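PDB 4NQ0: HAT1-interacting factor 1 from Saccharomyces cerevisiae, which acts in the nucleus as a homodimeric chaperone for histones H3 and H4 within the HAT-B acetyltransferase complex, with parts in chromatin assembly and telomere silencing. Local coordinates for residues A[187-192]-A[214-219]; A[208-213]-A[239-244]. One frame throughout, in Å; residues are numbered along the deposited sequence.

In the fold
After helix 61-77 and a long acidic insertion, most of it not modelled, the chain comes back as a loop. In interaction 1 that loop, at 187-192, rests on the last turn of helix 202-218 and closes a loop within the first predicted TPR repeat. Interaction 2 starts earlier on the same helix, at 208-213, and closes a second loop by bringing helix 229-248 of the next predicted repeat alongside. The segments alternate along the chain, so the two contacts cross. Their centres lie about 12 Å apart, and they meet where Arg190 N probably bonds to Gln212 OE1 and where Leu214 packs on Met242. Helix 202-218 thus ties the returning loop to the second repeat.

Interaction 1 (A[187-192]-A[214-219]); sequences SQLRKS and LMLLGR
Leu189 sets its side chain into the angle between Met215 and Leu216, consecutive residues near the end of helix 202-218. The sulfur of Met215 does most of the touching: SD lies 3.6 Å from Leu189 CB and equally near Leu189 CD1. Past the sulfur the methionine bends (chi3 -56°), which lays its methyl CE against the backbone joining Gln188 to Leu189, 3.8 Å from Gln188 C. Leu216 meets the leucine at about a right angle, its CD2 4.0 Å from Leu189 CD2. Leu189 has CG anti to its own nitrogen (chi1 -170°), and this carries both methyls to the helix. With an alanine at Met215, Leu189 would probably lose its cover on the sulfur side and a gap open between the Gln188-Leu189 backbone and the helix. Further out, Phe64 of helix 61-77 touches both Leu189 and Leu216. Both segments fall in the first predicted TPR repeat, and 187-192 also belongs to the region 80-199, important for binding histones H3-H4 and H2A-H2B. No hydrogen bond joins the segments: they meet by van der Waals packing and sulfur contact, while a polar hold on the loop comes from Gln212 OE1, which accepts from Arg190 N.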
loop_
_atom_site.group_PDB
_atom_site.type_symbol
_atom_site.label_atom_id
_atom_site.label_comp_id
_atom_site.label_asym_id
_atom_site.label_seq_id
_atom_site.Cartn_x
_atom_site.Cartn_y
_atom_site.Cartn_z
ATOM N N SER A 187 16.808 12.540 0.366
ATOM C CA SER A 187 17.494 13.337 -0.657
ATOM C C SER A 187 16.892 13.177 -2.058
ATOM O O SER A 187 17.093 14.036 -2.910
ATOM C CB SER A 187 18.991 12.995 -0.698
ATOM O OG SER A 187 19.214 11.689 -1.205
ATOM N N GLN A 188 16.155 12.091 -2.295
ATOM C CA GLN A 188 15.585 11.824 -3.616
ATOM C C GLN A 188 14.128 12.306 -3.765
ATOM O O GLN A 188 13.474 12.024 -4.769
ATOM C CB GLN A 188 15.744 10.338 -3.954
ATOM C CG GLN A 188 17.199 9.987 -4.329
ATOM C CD GLN A 188 17.486 8.503 -4.358
ATOM O OE1 GLN A 188 16.585 7.673 -4.527
ATOM N NE2 GLN A 188 18.749 8.156 -4.192
ATOM N N LEU A 189 13.657 13.066 -2.775
ATOM C CA LEU A 189 12.312 13.642 -2.748
ATOM C C LEU A 189 12.161 14.712 -3.821
ATOM O O LEU A 189 13.036 15.563 -3.966
ATOM C CB LEU A 189 12.083 14.292 -1.375
ATOM C CG LEU A 189 10.684 14.780 -0.968
ATOM C CD1 LEU A 189 9.692 13.635 -0.901
ATOM C CD2 LEU A 189 10.763 15.488 0.376
ATOM N N ARG A 190 11.069 14.671 -4.580
ATOM C CA ARG A 190 10.789 15.730 -5.559
ATOM C C ARG A 190 10.515 17.030 -4.826
ATOM O O ARG A 190 9.797 17.044 -3.831
ATOM C CB ARG A 190 9.596 15.386 -6.441
ATOM C CG ARG A 190 9.259 16.481 -7.447
ATOM C CD ARG A 190 8.240 16.024 -8.479
ATOM N NE ARG A 190 8.811 15.020 -9.367
ATOM C CZ ARG A 190 9.671 15.273 -10.359
ATOM N NH1 ARG A 190 10.070 16.518 -10.639
ATOM N NH2 ARG A 190 10.136 14.267 -11.082
ATOM N N LYS A 191 11.126 18.111 -5.307
ATOM C CA LYS A 191 10.965 19.434 -4.714
ATOM C C LYS A 191 10.098 20.348 -5.583
ATOM O O LYS A 191 9.506 21.289 -5.066
ATOM C CB LYS A 191 12.326 20.089 -4.461
ATOM C CG LYS A 191 13.236 19.323 -3.507
ATOM C CD LYS A 191 12.713 19.321 -2.075
ATOM C CE LYS A 191 13.753 18.724 -1.099
ATOM N NZ LYS A 191 13.458 18.967 0.364
ATOM N N SER A 192 10.013 20.075 -6.884
ATOM C CA SER A 192 9.193 20.892 -7.772
ATOM C C SER A 192 8.784 20.138 -9.028
ATOM O O SER A 192 9.211 19.003 -9.258
ATOM C CB SER A 192 9.932 22.197 -8.132
ATOM O OG SER A 192 11.145 21.942 -8.820
ATOM N N LEU A 214 6.552 6.679 1.315
ATOM C CA LEU A 214 7.346 5.706 2.060
ATOM C C LEU A 214 8.605 6.352 2.578
ATOM O O LEU A 214 8.974 6.184 3.729
ATOM C CB LEU A 214 7.774 4.534 1.171
ATOM C CG LEU A 214 6.796 3.411 0.884
ATOM C CD1 LEU A 214 7.441 2.460 -0.121
ATOM C CD2 LEU A 214 6.403 2.670 2.165
ATOM N N MET A 215 9.284 7.050 1.678
ATOM C CA MET A 215 10.499 7.784 2.001
ATOM C C MET A 215 10.275 8.660 3.229
ATOM O O MET A 215 11.071 8.641 4.166
ATOM C CB MET A 215 10.906 8.609 0.771
ATOM C CG MET A 215 11.928 9.710 0.950
ATOM S SD MET A 215 11.928 10.776 -0.527
ATOM C CE MET A 215 12.228 9.584 -1.840
ATOM N N LEU A 216 9.180 9.411 3.227
ATOM C CA LEU A 216 8.885 10.360 4.304
ATOM C C LEU A 216 8.499 9.650 5.614
ATOM O O LEU A 216 9.029 9.971 6.684
ATOM C CB LEU A 216 7.789 11.334 3.855
ATOM C CG LEU A 216 8.224 12.298 2.742
ATOM C CD1 LEU A 216 7.041 12.962 2.044
ATOM C CD2 LEU A 216 9.187 13.351 3.302
ATOM N N LEU A 217 7.590 8.684 5.518
ATOM C CA LEU A 217 7.154 7.898 6.673
ATOM C C LEU A 217 8.299 7.091 7.294
ATOM O O LEU A 217 8.392 6.981 8.514
ATOM C CB LEU A 217 6.017 6.947 6.271
ATOM C CG LEU A 217 4.675 7.587 5.910
ATOM C CD1 LEU A 217 3.780 6.600 5.173
ATOM C CD2 LEU A 217 3.976 8.109 7.161
ATOM N N GLY A 218 9.169 6.547 6.446
ATOM C CA GLY A 218 10.282 5.706 6.888
ATOM C C GLY A 218 11.565 6.428 7.294
ATOM O O GLY A 218 12.488 5.807 7.826
ATOM N N ARG A 219 11.635 7.732 7.029
ATOM C CA ARG A 219 12.760 8.566 7.461
ATOM C C ARG A 219 13.159 8.226 8.905
ATOM O O ARG A 219 12.321 8.293 9.809
ATOM C CB ARG A 219 12.372 10.043 7.371
ATOM C CG ARG A 219 13.491 11.036 7.666
ATOM C CD ARG A 219 12.924 12.445 7.826
ATOM N NE ARG A 219 13.873 13.383 8.442
ATOM C CZ ARG A 219 13.976 13.631 9.751
ATOM N NH1 ARG A 219 14.874 14.512 10.182
ATOM N NH2 ARG A 219 13.195 13.011 10.636
#

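Interaction 2 (A[208-213]-A[239-244]); sequences DLLAQA and YILMGD
Leu210 and Met242 run past each other in opposite directions across the interface between two helices; the axes of helix segments 208-213 and 239-244 approach to 10.2 Å and run nearly antiparallel (168°). The side chains meet through apolar atoms, and Met242 CE also packs on the backbone at Leu210-Ala211. Met242 reaches over as an extended chain beyond CG, with chi3 169°, and brings that methyl down 3.4 Å from Ala211 N. Met242 CE also lies 3.5 Å from Leu210 CB, and farther back along the chain Met242 CG rests 3.8 Å from Leu210 CD1. The other leucine branch turns to Leu241, which it meets at about a right angle, Leu210 CD2 standing 3.9 Å from Leu241 CD1. Ala211 adds a looser touch, its CB 4.5 Å from Met242 CE.

No hydrogen bond crosses between the segments. On the side of helix 208-213 turned away from the contact, Asp208 O accepts from Gln212 N as a helical bond and, from the opposite face of its plane, from Gln212 NE2 at 3.2 Å. Tyr197 OH bonds both Gln212 NE2 and Asp208 OD2, further fixing the amide.

Such packing is consistent with successive antiparallel helices in a TPR array, here across the boundary between the first and second predicted repeats. Helix 61-77 flanks the pair, touching Leu209, Ala213 and Leu241, while helix 252-266 packs against Tyr239 and Ile240.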
loop_
_atom_site.group_PDB
_atom_site.type_symbol
_atom_site.label_atom_id
_atom_site.label_comp_id
_atom_site.label_asym_id
_atom_site.label_seq_id
_atom_site.Cartn_x
_atom_site.Cartn_y
_atom_site.Cartn_z
ATOM N N ASP A 208 5.025 6.380 -7.973
ATOM C CA ASP A 208 6.176 7.226 -7.660
ATOM C C ASP A 208 5.858 8.155 -6.486
ATOM O O ASP A 208 6.706 8.397 -5.624
ATOM C CB ASP A 208 6.593 8.050 -8.877
ATOM C CG ASP A 208 7.914 8.749 -8.675
ATOM O OD1 ASP A 208 8.924 8.051 -8.445
ATOM O OD2 ASP A 208 7.952 9.997 -8.738
ATOM N N LEU A 209 4.630 8.667 -6.455
ATOM C CA LEU A 209 4.178 9.495 -5.340
ATOM C C LEU A 209 4.148 8.702 -4.041
ATOM O O LEU A 209 4.497 9.227 -2.988
ATOM C CB LEU A 209 2.802 10.104 -5.626
ATOM C CG LEU A 209 2.831 11.290 -6.604
ATOM C CD1 LEU A 209 1.493 11.473 -7.268
ATOM C CD2 LEU A 209 3.266 12.559 -5.863
ATOM N N LEU A 210 3.731 7.442 -4.114
ATOM C CA LEU A 210 3.752 6.572 -2.934
ATOM C C LEU A 210 5.180 6.211 -2.506
ATOM O O LEU A 210 5.456 6.125 -1.297
ATOM C CB LEU A 210 2.902 5.323 -3.158
ATOM C CG LEU A 210 1.403 5.570 -3.234
ATOM C CD1 LEU A 210 0.664 4.367 -3.824
ATOM C CD2 LEU A 210 0.846 5.923 -1.847
ATOM N N ALA A 211 6.098 6.030 -3.471
ATOM C CA ALA A 211 7.507 5.786 -3.124
ATOM C C ALA A 211 8.005 6.915 -2.232
ATOM O O ALA A 211 8.716 6.687 -1.254
ATOM C CB ALA A 211 8.402 5.649 -4.383
ATOM N N GLN A 212 7.591 8.134 -2.552
ATOM C CA GLN A 212 7.947 9.289 -1.742
ATOM C C GLN A 212 7.205 9.344 -0.405
ATOM O O GLN A 212 7.757 9.814 0.583
ATOM C CB GLN A 212 7.744 10.573 -2.548
ATOM C CG GLN A 212 8.673 10.642 -3.774
ATOM C CD GLN A 212 8.332 11.775 -4.697
ATOM O OE1 GLN A 212 8.743 12.908 -4.467
ATOM N NE2 GLN A 212 7.584 11.481 -5.767
ATOM N N ALA A 213 5.960 8.881 -0.358
ATOM C CA ALA A 213 5.281 8.718 0.942
ATOM C C ALA A 213 6.078 7.793 1.871
ATOM O O ALA A 213 6.265 8.103 3.061
ATOM C CB ALA A 213 3.867 8.202 0.764
ATOM N N TYR A 239 1.886 0.276 1.338
ATOM C CA TYR A 239 2.221 -0.912 0.548
ATOM C C TYR A 239 0.962 -1.563 -0.013
ATOM O O TYR A 239 0.968 -2.015 -1.158
ATOM C CB TYR A 239 3.068 -1.920 1.348
ATOM C CG TYR A 239 4.551 -1.608 1.365
ATOM C CD1 TYR A 239 5.256 -1.415 0.181
ATOM C CD2 TYR A 239 5.256 -1.530 2.560
ATOM C CE1 TYR A 239 6.616 -1.138 0.183
ATOM C CE2 TYR A 239 6.611 -1.251 2.577
ATOM C CZ TYR A 239 7.281 -1.052 1.392
ATOM O OH TYR A 239 8.608 -0.780 1.426
ATOM N N ILE A 240 -0.116 -1.603 0.770
ATOM C CA ILE A 240 -1.403 -2.097 0.269
ATOM C C ILE A 240 -1.871 -1.261 -0.925
ATOM O O ILE A 240 -2.293 -1.809 -1.947
ATOM C CB ILE A 240 -2.523 -2.105 1.354
ATOM C CG1 ILE A 240 -2.213 -3.093 2.495
ATOM C CG2 ILE A 240 -3.876 -2.450 0.725
ATOM C CD1 ILE A 240 -2.129 -4.573 2.078
ATOM N N LEU A 241 -1.798 0.057 -0.810
ATOM C CA LEU A 241 -2.198 0.938 -1.915
ATOM C C LEU A 241 -1.323 0.705 -3.145
ATOM O O LEU A 241 -1.831 0.617 -4.249
ATOM C CB LEU A 241 -2.098 2.418 -1.515
ATOM C CG LEU A 241 -3.290 3.340 -1.771
ATOM C CD1 LEU A 241 -2.862 4.797 -1.463
ATOM C CD2 LEU A 241 -3.881 3.236 -3.187
ATOM N N MET A 242 -0.011 0.626 -2.951
ATOM C CA MET A 242 0.898 0.291 -4.043
ATOM C C MET A 242 0.472 -1.015 -4.707
ATOM O O MET A 242 0.381 -1.093 -5.922
ATOM C CB MET A 242 2.328 0.162 -3.542
ATOM C CG MET A 242 2.998 1.479 -3.249
ATOM S SD MET A 242 4.672 1.155 -2.719
ATOM C CE MET A 242 5.350 2.802 -2.751
ATOM N N GLY A 243 0.160 -2.019 -3.892
ATOM C CA GLY A 243 -0.293 -3.297 -4.413
ATOM C C GLY A 243 -1.569 -3.182 -5.219
ATOM O O GLY A 243 -1.659 -3.720 -6.327
ATOM N N ASP A 244 -2.556 -2.474 -4.671
ATOM C CA ASP A 244 -3.835 -2.285 -5.356
ATOM C C ASP A 244 -3.613 -1.667 -6.727
ATOM O O ASP A 244 -4.147 -2.145 -7.720
ATOM C CB ASP A 244 -4.769 -1.382 -4.553
ATOM C CG ASP A 244 -5.267 -2.019 -3.261
ATOM O OD1 ASP A 244 -5.794 -1.254 -2.429
ATOM O OD2 ASP A 244 -5.160 -3.260 -3.073
#